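Local coordinates for protein diacylglycerol O-acyltransferase (Marinobacter hydrocarbonoclasticus, PDB 6CHJ) that probably transfers fatty acyl groups from acyl-CoA to diacylglycerol or long-chain alcohols, making triacylglycerols and wax esters, at residues M230-I235 against D406-N411; T236-F241 against G427-L432; A271-T276 against Q436-Y441; V290-V295 against N375-N380. One frame throughout, in Å; residues are numbered along the deposited sequence.

How the contacts relate
The four contacts illustrate how polar and apolar forces share the work around one mixed sheet. Contacts 1, 2 and 4 reach this six-stranded sheet, whereas contact 3 packs two helices, 262-280 and 437-453, against each other. Contacts 1, 2 and 3 are buried and contact 4 is partly so; contact 2 also meets the second subunit. Chemistry follows place: contact 4 is a parallel strand ladder, contact 2 an antiparallel pairing rich in arginines at the sheet's edge within this chain, contact 1 a loop held by backbone bonds, one side-chain amide and one carboxylate, and contact 3 apolar and aromatic apart from one bridging water. Leu274 of contact 3 touches residues of both contact 1 and contact 4.

Contact 1 of 4, residues M230-I235 against D406-N411; sequences MLNQKI and DRLALN
Leu231 and Gln233 each present a backbone carbonyl to the segment 406-411, where Ala409 N binds Leu231 O at 2.9 Å and Arg407 N binds Gln233 O. Between these bonds a side chain joins in: Asn232 ND2 donates to Arg407 O at 3.0 Å, almost straight (176°), with the oxygen in the amide plane although the nitrogen stands above the carbonyl plane. The same ND2 also donates to Asn375 O. In return, Asp406 OD1 takes the N-H of Ile235 on its anti side, at 3.0 Å from Ile235 N. The contact thus fastens the loop before strand 239-247 to the turn that leads into strand 410-417, two strands of one mixed sheet. Among the charged groups, a bend at chi3 (-61°) sets Arg407 side by side with Lys234, whose CG lies 3.5 Å from Arg407 NH2 and whose CE is at the guanidinium edge; Lys234 NZ stays 4.1 Å from Asp406 OD2, beyond a salt bridge. Asp406 CB lies over one guanidinium face, toward its rim, and Arg407 NH1 binds Leu363 O. Of the apolar contacts, Ile235 CG2 rests on Ala409 CB at 3.8 Å. Leu231 CD2 meets Leu410 CD2 at 4.3 Å.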
loop_
_atom_site.group_PDB
_atom_site.type_symbol
_atom_site.label_atom_id
_atom_site.label_comp_id
_atom_site.label_asym_id
_atom_site.label_seq_id
_atom_site.Cartn_x
_atom_site.Cartn_y
_atom_site.Cartn_z
ATOM N N MET B 230 -21.737 7.567 14.469
ATOM C CA MET B 230 -21.081 6.488 13.741
ATOM C C MET B 230 -19.781 6.952 13.070
ATOM O O MET B 230 -18.870 6.143 12.872
ATOM C CB MET B 230 -22.060 5.885 12.724
ATOM C CG MET B 230 -21.918 6.408 11.325
ATOM S SD MET B 230 -23.119 5.737 10.129
ATOM C CE MET B 230 -22.393 4.185 9.624
ATOM N N LEU B 231 -19.657 8.244 12.729
ATOM C CA LEU B 231 -18.374 8.755 12.241
ATOM C C LEU B 231 -17.259 8.672 13.285
ATOM O O LEU B 231 -16.088 8.843 12.940
ATOM C CB LEU B 231 -18.504 10.217 11.792
ATOM C CG LEU B 231 -19.661 10.609 10.860
ATOM C CD1 LEU B 231 -19.601 12.077 10.501
ATOM C CD2 LEU B 231 -19.670 9.787 9.592
ATOM N N ASN B 232 -17.575 8.422 14.552
ATOM C CA ASN B 232 -16.579 8.697 15.576
ATOM C C ASN B 232 -16.229 7.440 16.364
ATOM O O ASN B 232 -16.444 7.352 17.575
ATOM C CB ASN B 232 -17.089 9.847 16.460
ATOM C CG ASN B 232 -17.428 11.093 15.640
ATOM O OD1 ASN B 232 -18.598 11.458 15.487
ATOM N ND2 ASN B 232 -16.406 11.736 15.092
ATOM N N GLN B 233 -15.646 6.474 15.675
ATOM C CA GLN B 233 -15.294 5.197 16.263
ATOM C C GLN B 233 -13.948 4.766 15.686
ATOM O O GLN B 233 -13.414 5.399 14.775
ATOM C CB GLN B 233 -16.396 4.156 15.995
ATOM C CG GLN B 233 -17.103 4.374 14.656
ATOM C CD GLN B 233 -18.257 3.398 14.405
ATOM O OE1 GLN B 233 -18.240 2.260 14.879
ATOM N NE2 GLN B 233 -19.268 3.848 13.661
ATOM N N LYS B 234 -13.386 3.701 16.245
ATOM C CA LYS B 234 -12.120 3.173 15.755
ATOM C C LYS B 234 -12.270 2.684 14.311
ATOM O O LYS B 234 -13.308 2.141 13.914
ATOM C CB LYS B 234 -11.633 2.030 16.663
ATOM C CG LYS B 234 -11.088 2.504 18.042
ATOM C CD LYS B 234 -10.551 1.352 18.908
ATOM C CE LYS B 234 -9.434 1.816 19.882
ATOM N NZ LYS B 234 -8.039 1.404 19.469
ATOM N N ILE B 235 -11.219 2.868 13.515
ATOM C CA ILE B 235 -11.309 2.680 12.077
ATOM C C ILE B 235 -10.315 1.608 11.637
ATOM O O ILE B 235 -9.431 1.196 12.383
ATOM C CB ILE B 235 -11.073 3.990 11.301
ATOM C CG1 ILE B 235 -9.665 4.508 11.573
ATOM C CG2 ILE B 235 -12.093 5.037 11.696
ATOM C CD1 ILE B 235 -9.201 5.569 10.596
ATOM N N ASP B 406 -8.630 7.261 13.859
ATOM C CA ASP B 406 -9.479 6.700 14.905
ATOM C C ASP B 406 -10.365 7.800 15.482
ATOM O O ASP B 406 -9.864 8.840 15.918
ATOM C CB ASP B 406 -8.624 6.106 16.035
ATOM C CG ASP B 406 -8.217 4.649 15.806
ATOM O OD1 ASP B 406 -8.731 3.972 14.890
ATOM O OD2 ASP B 406 -7.367 4.172 16.578
ATOM N N ARG B 407 -11.679 7.568 15.472
ATOM C CA ARG B 407 -12.727 8.470 15.963
ATOM C C ARG B 407 -12.906 9.726 15.105
ATOM O O ARG B 407 -13.645 10.640 15.508
ATOM C CB ARG B 407 -12.523 8.851 17.446
ATOM C CG ARG B 407 -12.889 7.696 18.413
ATOM C CD ARG B 407 -12.175 7.756 19.787
ATOM N NE ARG B 407 -10.703 7.688 19.752
ATOM C CZ ARG B 407 -9.978 6.572 19.858
ATOM N NH1 ARG B 407 -8.658 6.642 19.854
ATOM N NH2 ARG B 407 -10.565 5.390 19.971
ATOM N N LEU B 408 -12.266 9.793 13.909
ATOM C CA LEU B 408 -12.640 10.718 12.823
ATOM C C LEU B 408 -12.633 9.912 11.512
ATOM O O LEU B 408 -11.763 10.067 10.656
ATOM C CB LEU B 408 -11.702 11.929 12.731
ATOM C CG LEU B 408 -11.752 12.911 13.898
ATOM C CD1 LEU B 408 -10.530 13.851 13.918
ATOM C CD2 LEU B 408 -13.068 13.700 13.853
ATOM N N ALA B 409 -13.645 9.055 11.331
ATOM C CA ALA B 409 -13.676 8.192 10.153
ATOM C C ALA B 409 -13.733 8.990 8.852
ATOM O O ALA B 409 -13.227 8.518 7.826
ATOM C CB ALA B 409 -14.857 7.228 10.233
ATOM N N LEU B 410 -14.298 10.206 8.881
ATOM C CA LEU B 410 -14.582 10.974 7.676
ATOM C C LEU B 410 -13.880 12.322 7.731
ATOM O O LEU B 410 -13.935 13.020 8.748
ATOM C CB LEU B 410 -16.088 11.182 7.498
ATOM C CG LEU B 410 -16.608 11.950 6.268
ATOM C CD1 LEU B 410 -16.264 11.285 4.928
ATOM C CD2 LEU B 410 -18.109 12.123 6.362
ATOM N N ASN B 411 -13.214 12.683 6.641
ATOM C CA ASN B 411 -12.590 13.989 6.521
ATOM C C ASN B 411 -13.047 14.615 5.210
ATOM O O ASN B 411 -12.814 14.052 4.131
ATOM C CB ASN B 411 -11.068 13.880 6.585
ATOM C CG ASN B 411 -10.409 15.226 6.742
ATOM O OD1 ASN B 411 -10.630 16.127 5.940
ATOM N ND2 ASN B 411 -9.618 15.386 7.794
#

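Contact 2 of 4, residues T236-F241 against G427-L432; sequences TGSRRF and GCRRTL
Arg240 and Gly427 form an antiparallel hydrogen-bonded pair: Arg240 N reaches Gly427 O at 2.7 Å, and Gly427 N returns a bond to Arg240 O at 3.0 Å. Next along comes the non-hydrogen-bonded pair of Arg239 and Cys428, after which Arg429 N closes on Ser238 O at 2.8 Å. That carbonyl is gripped twice, since Arg239 NH1 arrives from the opposite face of its plane. The bend of the Arg239 chain at chi2 (-64°) folds its guanidinium back over its own segment, where NH1 also binds Thr236 O, lying in the guanidinium plane; its NH2 binds Gln18 O. Sulfur supplies a further acceptor: a chi1 of 162° swings Cys428 SG away from its own N and over to Thr236, where it takes the N-H of Thr236 at 3.5 Å and that of Thr431 at 3.4 Å. Of the arginine side chains, Arg430 has Thr236 CG2 over one guanidinium face, offset toward the rim and 3.3 Å from Arg430 NH1. The Arg429 and Arg240 side chains cross obliquely, Arg429 NH1 lying 3.6 Å from Arg240 CG, with the guanidinium planes only 18° apart. Their like charges probably gain relief from separate partners, a salt bridge from Arg429 NE to Asp77 of the second subunit and a hydrogen bond from Arg240 NH1 to Gln436. Strand 239-247, outermost in the six-stranded mixed sheet within this chain, thus pairs with C-terminal strand 420-428, consistent with the strand exchange between halves in CoA-dependent acyltransferases.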
loop_
_atom_site.group_PDB
_atom_site.type_symbol
_atom_site.label_atom_id
_atom_site.label_comp_id
_atom_site.label_asym_id
_atom_site.label_seq_id
_atom_site.Cartn_x
_atom_site.Cartn_y
_atom_site.Cartn_z
ATOM N N THR B 236 -10.508 1.141 10.410
ATOM C CA THR B 236 -9.543 0.331 9.693
ATOM C C THR B 236 -8.659 1.218 8.822
ATOM O O THR B 236 -8.897 2.419 8.659
ATOM C CB THR B 236 -10.254 -0.690 8.817
ATOM O OG1 THR B 236 -10.820 -0.003 7.691
ATOM C CG2 THR B 236 -11.377 -1.364 9.592
ATOM N N GLY B 237 -7.638 0.606 8.240
ATOM C CA GLY B 237 -6.763 1.315 7.335
ATOM C C GLY B 237 -7.198 1.359 5.879
ATOM O O GLY B 237 -6.434 1.850 5.040
ATOM N N SER B 238 -8.383 0.859 5.540
ATOM C CA SER B 238 -8.857 0.889 4.162
ATOM C C SER B 238 -9.698 2.142 3.950
ATOM O O SER B 238 -10.447 2.565 4.839
ATOM C CB SER B 238 -9.662 -0.368 3.811
ATOM O OG SER B 238 -10.830 -0.473 4.612
ATOM N N ARG B 239 -9.549 2.742 2.777
ATOM C CA ARG B 239 -10.105 4.045 2.486
ATOM C C ARG B 239 -11.122 3.934 1.368
ATOM O O ARG B 239 -11.036 3.055 0.514
ATOM C CB ARG B 239 -9.003 5.044 2.100
ATOM C CG ARG B 239 -8.039 5.355 3.246
ATOM C CD ARG B 239 -8.778 6.050 4.393
ATOM N NE ARG B 239 -7.946 6.225 5.578
ATOM C CZ ARG B 239 -7.947 5.393 6.610
ATOM N NH1 ARG B 239 -8.730 4.323 6.586
ATOM N NH2 ARG B 239 -7.153 5.619 7.648
ATOM N N ARG B 240 -12.116 4.805 1.422
ATOM C CA ARG B 240 -13.011 5.066 0.314
ATOM C C ARG B 240 -12.920 6.549 0.011
ATOM O O ARG B 240 -13.114 7.380 0.911
ATOM C CB ARG B 240 -14.456 4.661 0.630
ATOM C CG ARG B 240 -15.087 3.839 -0.487
ATOM C CD ARG B 240 -16.605 3.791 -0.396
ATOM N NE ARG B 240 -17.190 2.963 -1.445
ATOM C CZ ARG B 240 -17.236 3.303 -2.733
ATOM N NH1 ARG B 240 -16.724 4.465 -3.140
ATOM N NH2 ARG B 240 -17.791 2.484 -3.620
ATOM N N PHE B 241 -12.592 6.869 -1.242
ATOM C CA PHE B 241 -12.437 8.237 -1.704
ATOM C C PHE B 241 -13.566 8.599 -2.661
ATOM O O PHE B 241 -13.914 7.825 -3.555
ATOM C CB PHE B 241 -11.101 8.439 -2.406
ATOM C CG PHE B 241 -10.867 9.849 -2.860
ATOM C CD1 PHE B 241 -10.967 10.906 -1.964
ATOM C CD2 PHE B 241 -10.537 10.120 -4.172
ATOM C CE1 PHE B 241 -10.738 12.208 -2.376
ATOM C CE2 PHE B 241 -10.313 11.424 -4.589
ATOM C CZ PHE B 241 -10.410 12.462 -3.696
ATOM N N GLY B 427 -12.710 8.535 3.599
ATOM C CA GLY B 427 -13.315 7.888 4.747
ATOM C C GLY B 427 -12.841 6.460 4.917
ATOM O O GLY B 427 -12.359 5.813 3.963
ATOM N N CYS B 428 -12.968 5.976 6.159
ATOM C CA CYS B 428 -12.691 4.572 6.429
ATOM C C CYS B 428 -13.738 3.723 5.712
ATOM O O CYS B 428 -14.940 3.902 5.926
ATOM C CB CYS B 428 -12.697 4.292 7.929
ATOM S SG CYS B 428 -12.886 2.533 8.306
ATOM N N ARG B 429 -13.285 2.820 4.837
ATOM C CA ARG B 429 -14.212 2.004 4.051
ATOM C C ARG B 429 -15.148 1.162 4.924
ATOM O O ARG B 429 -16.302 0.951 4.552
ATOM C CB ARG B 429 -13.433 1.087 3.109
ATOM C CG ARG B 429 -14.336 0.201 2.261
ATOM C CD ARG B 429 -13.573 -0.640 1.244
ATOM N NE ARG B 429 -14.499 -1.249 0.289
ATOM C CZ ARG B 429 -14.835 -0.716 -0.886
ATOM N NH1 ARG B 429 -14.318 0.446 -1.290
ATOM N NH2 ARG B 429 -15.696 -1.354 -1.664
ATOM N N ARG B 430 -14.681 0.658 6.081
ATOM C CA ARG B 430 -15.565 -0.194 6.877
ATOM C C ARG B 430 -16.619 0.610 7.633
ATOM O O ARG B 430 -17.805 0.257 7.620
ATOM C CB ARG B 430 -14.782 -1.038 7.878
ATOM C CG ARG B 430 -15.725 -1.781 8.817
ATOM C CD ARG B 430 -15.052 -2.237 10.085
ATOM N NE ARG B 430 -14.753 -1.134 10.996
ATOM C CZ ARG B 430 -13.853 -1.207 11.980
ATOM N NH1 ARG B 430 -13.157 -2.333 12.156
ATOM N NH2 ARG B 430 -13.634 -0.160 12.784
ATOM N N THR B 431 -16.216 1.673 8.323
ATOM C CA THR B 431 -17.206 2.308 9.176
ATOM C C THR B 431 -18.170 3.179 8.383
ATOM O O THR B 431 -19.245 3.509 8.894
ATOM C CB THR B 431 -16.514 3.091 10.313
ATOM O OG1 THR B 431 -15.665 4.089 9.763
ATOM C CG2 THR B 431 -15.632 2.152 11.142
ATOM N N LEU B 432 -17.847 3.505 7.133
ATOM C CA LEU B 432 -18.683 4.377 6.313
ATOM C C LEU B 432 -19.059 3.674 5.014
ATOM O O LEU B 432 -18.613 4.069 3.927
ATOM C CB LEU B 432 -17.980 5.705 6.041
ATOM C CG LEU B 432 -17.947 6.560 7.307
ATOM C CD1 LEU B 432 -17.193 7.850 7.092
ATOM C CD2 LEU B 432 -19.371 6.829 7.753
#

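Contact 3 of 4, residues A271-T276 against Q436-Y441; sequences AAALRT and QRMLDY
Thr276 lays its methyl group squarely over the ring of Tyr441: CG2 stands 3.8 Å from the ring centroid and only 11° off the ring normal, a CH-pi contact over the face. On the opposite face of the same ring lies Arg437 O, offset toward the rim, so the aromatic group is sandwiched between a methyl of one helix and a carbonyl of its own segment. Deeper in, Ala273, with its short side chain, faces both Met438 and Tyr441. Its CB meets Met438 CE at 3.4 Å and Tyr441 CB at 3.8 Å, and Leu274 CD2 touches the same methyl, CE, at 4.1 Å. A turn at chi3 (72°) bends the Met438 chain and brings that methyl up to Ala273.

Beside this packing a water joins the helices, donating to Tyr441 O at 2.6 Å and lying 2.5 Å from Thr276 OG1. The axes of the short helical segments come within 8.4 Å, with 126° between their N-to-C directions. Further out, Tyr277 of helix 262-280 adds packing against both Met438 and Tyr441. Leu439 turns instead to strand 239-247, touching Ala242 and Trp246, which places helix 437-453 against the sheet. With no direct hydrogen bond between the two segments, the helices are held by shape and dispersion, and the polar Thr276 is accommodated by joining its methyl to the ring and its hydroxyl to the water.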
loop_
_atom_site.group_PDB
_atom_site.type_symbol
_atom_site.label_atom_id
_atom_site.label_comp_id
_atom_site.label_asym_id
_atom_site.label_seq_id
_atom_site.Cartn_x
_atom_site.Cartn_y
_atom_site.Cartn_z
ATOM N N ALA B 271 -23.563 19.733 5.569
ATOM C CA ALA B 271 -24.597 19.420 6.565
ATOM C C ALA B 271 -25.727 18.571 5.975
ATOM O O ALA B 271 -26.133 17.564 6.567
ATOM C CB ALA B 271 -25.172 20.707 7.154
ATOM N N ALA B 272 -26.254 18.965 4.811
ATOM C CA ALA B 272 -27.325 18.189 4.181
ATOM C C ALA B 272 -26.854 16.776 3.846
ATOM O O ALA B 272 -27.491 15.791 4.242
ATOM C CB ALA B 272 -27.837 18.897 2.919
ATOM N N ALA B 273 -25.720 16.660 3.140
ATOM C CA ALA B 273 -25.197 15.342 2.775
ATOM C C ALA B 273 -24.998 14.466 4.005
ATOM O O ALA B 273 -25.373 13.284 4.005
ATOM C CB ALA B 273 -23.888 15.477 1.990
ATOM N N LEU B 274 -24.411 15.028 5.069
ATOM C CA LEU B 274 -24.178 14.237 6.273
ATOM C C LEU B 274 -25.492 13.786 6.879
ATOM O O LEU B 274 -25.602 12.660 7.384
ATOM C CB LEU B 274 -23.385 15.047 7.299
ATOM C CG LEU B 274 -21.870 15.143 7.118
ATOM C CD1 LEU B 274 -21.322 16.267 7.970
ATOM C CD2 LEU B 274 -21.179 13.798 7.447
ATOM N N ARG B 275 -26.495 14.669 6.848
ATOM C CA ARG B 275 -27.810 14.347 7.379
ATOM C C ARG B 275 -28.429 13.192 6.604
ATOM O O ARG B 275 -28.844 12.188 7.193
ATOM C CB ARG B 275 -28.698 15.598 7.334
ATOM C CG ARG B 275 -30.106 15.390 7.846
ATOM C CD ARG B 275 -30.934 16.659 7.708
ATOM N NE ARG B 275 -32.347 16.328 7.601
ATOM C CZ ARG B 275 -33.127 16.005 8.629
ATOM N NH1 ARG B 275 -32.645 16.016 9.863
ATOM N NH2 ARG B 275 -34.403 15.687 8.423
ATOM N N THR B 276 -28.476 13.308 5.276
ATOM C CA THR B 276 -29.038 12.233 4.467
ATOM C C THR B 276 -28.294 10.926 4.696
ATOM O O THR B 276 -28.917 9.862 4.836
ATOM C CB THR B 276 -28.998 12.604 2.983
ATOM O OG1 THR B 276 -29.397 13.968 2.808
ATOM C CG2 THR B 276 -29.943 11.700 2.178
ATOM N N GLN B 436 -19.561 6.850 -1.363
ATOM C CA GLN B 436 -19.698 7.576 -2.623
ATOM C C GLN B 436 -21.091 8.184 -2.760
ATOM O O GLN B 436 -21.272 9.180 -3.471
ATOM C CB GLN B 436 -19.389 6.654 -3.818
ATOM C CG GLN B 436 -18.107 7.054 -4.600
ATOM C CD GLN B 436 -17.837 6.210 -5.884
ATOM O OE1 GLN B 436 -17.345 5.076 -5.807
ATOM N NE2 GLN B 436 -18.140 6.783 -7.061
ATOM N N ARG B 437 -22.084 7.616 -2.078
ATOM C CA ARG B 437 -23.429 8.154 -2.199
ATOM C C ARG B 437 -23.525 9.566 -1.643
ATOM O O ARG B 437 -24.452 10.303 -2.004
ATOM C CB ARG B 437 -24.421 7.229 -1.503
ATOM C CG ARG B 437 -25.263 6.447 -2.467
ATOM C CD ARG B 437 -26.043 5.380 -1.760
ATOM N NE ARG B 437 -25.559 4.061 -2.144
ATOM C CZ ARG B 437 -25.870 2.931 -1.517
ATOM N NH1 ARG B 437 -26.678 2.951 -0.458
ATOM N NH2 ARG B 437 -25.368 1.776 -1.957
ATOM N N MET B 438 -22.568 9.975 -0.802
ATOM C CA MET B 438 -22.573 11.338 -0.282
ATOM C C MET B 438 -22.386 12.384 -1.373
ATOM O O MET B 438 -22.727 13.552 -1.147
ATOM C CB MET B 438 -21.499 11.502 0.794
ATOM C CG MET B 438 -21.985 11.055 2.159
ATOM S SD MET B 438 -20.975 11.727 3.466
ATOM C CE MET B 438 -21.509 13.421 3.399
ATOM N N LEU B 439 -21.838 12.004 -2.529
ATOM C CA LEU B 439 -21.792 12.912 -3.676
ATOM C C LEU B 439 -23.198 13.266 -4.154
ATOM O O LEU B 439 -23.492 14.430 -4.443
ATOM C CB LEU B 439 -20.992 12.278 -4.816
ATOM C CG LEU B 439 -19.522 11.997 -4.533
ATOM C CD1 LEU B 439 -18.802 11.533 -5.805
ATOM C CD2 LEU B 439 -18.878 13.251 -3.937
ATOM N N ASP B 440 -24.074 12.269 -4.261
ATOM C CA ASP B 440 -25.456 12.557 -4.616
ATOM C C ASP B 440 -26.156 13.307 -3.497
ATOM O O ASP B 440 -27.005 14.160 -3.769
ATOM C CB ASP B 440 -26.211 11.266 -4.925
ATOM C CG ASP B 440 -25.475 10.380 -5.899
ATOM O OD1 ASP B 440 -25.193 10.837 -7.030
ATOM O OD2 ASP B 440 -25.169 9.228 -5.524
ATOM N N TYR B 441 -25.779 13.037 -2.243
ATOM C CA TYR B 441 -26.412 13.722 -1.119
ATOM C C TYR B 441 -25.978 15.180 -1.048
ATOM O O TYR B 441 -26.780 16.052 -0.686
ATOM C CB TYR B 441 -26.103 12.996 0.190
ATOM C CG TYR B 441 -26.552 11.544 0.229
ATOM C CD1 TYR B 441 -27.486 11.054 -0.684
ATOM C CD2 TYR B 441 -26.047 10.665 1.193
ATOM C CE1 TYR B 441 -27.903 9.735 -0.647
ATOM C CE2 TYR B 441 -26.460 9.338 1.236
ATOM C CZ TYR B 441 -27.388 8.881 0.304
ATOM O OH TYR B 441 -27.799 7.568 0.327
HETATM O O HOH W 1 -28.673 15.519 0.993
#

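Contact 4 of 4, residues V290-V295 against N375-N380; sequences VAFVPV and NVVISN
Phe292 meets Val377 with its ring obliquely disposed to CG1, while its CB touches Val377 CG2 at 4.1 Å; the ring also stands edge-to-face with Phe374 and packs on Val310. The other flat group is the amide of Asn375. With CG beside the backbone N (chi1 -54°), its OD1 stands where it can accept from Val290 N at 2.9 Å, the donor tilted 22° from the carbonyl plane, while ND2 is taken by Pro227 O. Asn375 N returns a bond to Val290 O at 2.7 Å, at the start of the ladder. Beyond it the strands run parallel, with Phe292 at the centre: its N reaches Val376 O at 2.8 Å, and its O takes Ile378 N at 3.0 Å. This is the parallel core of the six-stranded mixed sheet, with strand 310-314 antiparallel on one flank and strand 410-417 parallel on the other. Phe292 and Val377 point to one face. On the other, Ala291 CB meets Ile378 CD1 at 3.8 Å and Val376 CG1 at 4.2 Å, and helix 262-280 packs there through Cys270 and Leu274. Farther along, Pro294 CD approaches Ile378 O at 3.7 Å.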
loop_
_atom_site.group_PDB
_atom_site.type_symbol
_atom_site.label_atom_id
_atom_site.label_comp_id
_atom_site.label_asym_id
_atom_site.label_seq_id
_atom_site.Cartn_x
_atom_site.Cartn_y
_atom_site.Cartn_z
ATOM N N VAL B 290 -21.478 18.443 14.898
ATOM C CA VAL B 290 -20.597 19.603 15.001
ATOM C C VAL B 290 -19.375 19.369 14.127
ATOM O O VAL B 290 -18.825 18.260 14.108
ATOM C CB VAL B 290 -20.185 19.860 16.463
ATOM C CG1 VAL B 290 -19.108 20.946 16.549
ATOM C CG2 VAL B 290 -21.410 20.207 17.289
ATOM N N ALA B 291 -18.941 20.422 13.421
ATOM C CA ALA B 291 -17.835 20.351 12.475
ATOM C C ALA B 291 -16.663 21.221 12.917
ATOM O O ALA B 291 -16.845 22.377 13.304
ATOM C CB ALA B 291 -18.279 20.805 11.086
ATOM N N PHE B 292 -15.460 20.668 12.812
ATOM C CA PHE B 292 -14.220 21.418 12.972
ATOM C C PHE B 292 -13.911 22.161 11.669
ATOM O O PHE B 292 -13.619 21.523 10.647
ATOM C CB PHE B 292 -13.097 20.441 13.350
ATOM C CG PHE B 292 -11.724 21.078 13.527
ATOM C CD1 PHE B 292 -11.089 21.041 14.757
ATOM C CD2 PHE B 292 -11.049 21.656 12.453
ATOM C CE1 PHE B 292 -9.834 21.595 14.919
ATOM C CE2 PHE B 292 -9.795 22.216 12.617
ATOM C CZ PHE B 292 -9.189 22.184 13.845
ATOM N N VAL B 293 -13.928 23.494 11.710
ATOM C CA VAL B 293 -13.874 24.318 10.498
ATOM C C VAL B 293 -12.802 25.402 10.578
ATOM O O VAL B 293 -13.022 26.440 11.214
ATOM C CB VAL B 293 -15.237 24.967 10.217
ATOM C CG1 VAL B 293 -15.202 25.733 8.905
ATOM C CG2 VAL B 293 -16.350 23.918 10.226
ATOM N N PRO B 294 -11.648 25.230 9.934
ATOM C CA PRO B 294 -10.700 26.351 9.826
ATOM C C PRO B 294 -11.311 27.521 9.057
ATOM O O PRO B 294 -12.090 27.335 8.118
ATOM C CB PRO B 294 -9.505 25.742 9.075
ATOM C CG PRO B 294 -9.635 24.240 9.266
ATOM C CD PRO B 294 -11.116 23.979 9.350
ATOM N N VAL B 295 -10.969 28.739 9.491
ATOM C CA VAL B 295 -11.338 29.988 8.807
ATOM C C VAL B 295 -10.121 30.902 8.726
ATOM O O VAL B 295 -10.244 32.103 8.492
ATOM C CB VAL B 295 -12.496 30.712 9.507
ATOM C CG1 VAL B 295 -13.802 29.959 9.310
ATOM C CG2 VAL B 295 -12.183 30.883 10.991
ATOM N N ASN B 375 -17.498 16.189 15.247
ATOM C CA ASN B 375 -17.729 14.904 14.618
ATOM C C ASN B 375 -16.982 14.751 13.310
ATOM O O ASN B 375 -16.774 13.614 12.875
ATOM C CB ASN B 375 -19.228 14.698 14.397
ATOM C CG ASN B 375 -20.036 14.865 15.684
ATOM O OD1 ASN B 375 -20.440 15.974 16.034
ATOM N ND2 ASN B 375 -20.273 13.762 16.383
ATOM N N VAL B 376 -16.524 15.848 12.706
ATOM C CA VAL B 376 -15.888 15.784 11.395
ATOM C C VAL B 376 -15.090 17.062 11.163
ATOM O O VAL B 376 -15.408 18.118 11.714
ATOM C CB VAL B 376 -16.967 15.560 10.304
ATOM C CG1 VAL B 376 -18.040 16.649 10.383
ATOM C CG2 VAL B 376 -16.346 15.492 8.919
ATOM N N VAL B 377 -14.056 16.968 10.330
ATOM C CA VAL B 377 -13.320 18.126 9.827
ATOM C C VAL B 377 -13.887 18.501 8.471
ATOM O O VAL B 377 -14.085 17.633 7.619
ATOM C CB VAL B 377 -11.815 17.824 9.716
ATOM C CG1 VAL B 377 -11.076 19.007 9.051
ATOM C CG2 VAL B 377 -11.250 17.511 11.106
ATOM N N ILE B 378 -14.168 19.781 8.269
ATOM C CA ILE B 378 -14.552 20.305 6.965
ATOM C C ILE B 378 -13.563 21.414 6.633
ATOM O O ILE B 378 -13.701 22.547 7.115
ATOM C CB ILE B 378 -15.992 20.828 6.934
ATOM C CG1 ILE B 378 -16.978 19.788 7.476
ATOM C CG2 ILE B 378 -16.355 21.231 5.506
ATOM C CD1 ILE B 378 -18.470 20.210 7.341
ATOM N N SER B 379 -12.563 21.098 5.813
ATOM C CA SER B 379 -11.486 22.022 5.499
ATOM C C SER B 379 -11.725 22.662 4.142
ATOM O O SER B 379 -12.167 22.001 3.200
ATOM C CB SER B 379 -10.138 21.310 5.498
ATOM O OG SER B 379 -9.123 22.197 5.919
ATOM N N ASN B 380 -11.427 23.952 4.047
ATOM C CA ASN B 380 -11.675 24.709 2.828
ATOM C C ASN B 380 -10.454 25.572 2.571
ATOM O O ASN B 380 -10.219 26.543 3.288
ATOM C CB ASN B 380 -12.931 25.563 2.949
ATOM C CG ASN B 380 -13.432 26.028 1.611
ATOM O OD1 ASN B 380 -12.649 26.177 0.671
ATOM N ND2 ASN B 380 -14.740 26.248 1.502
#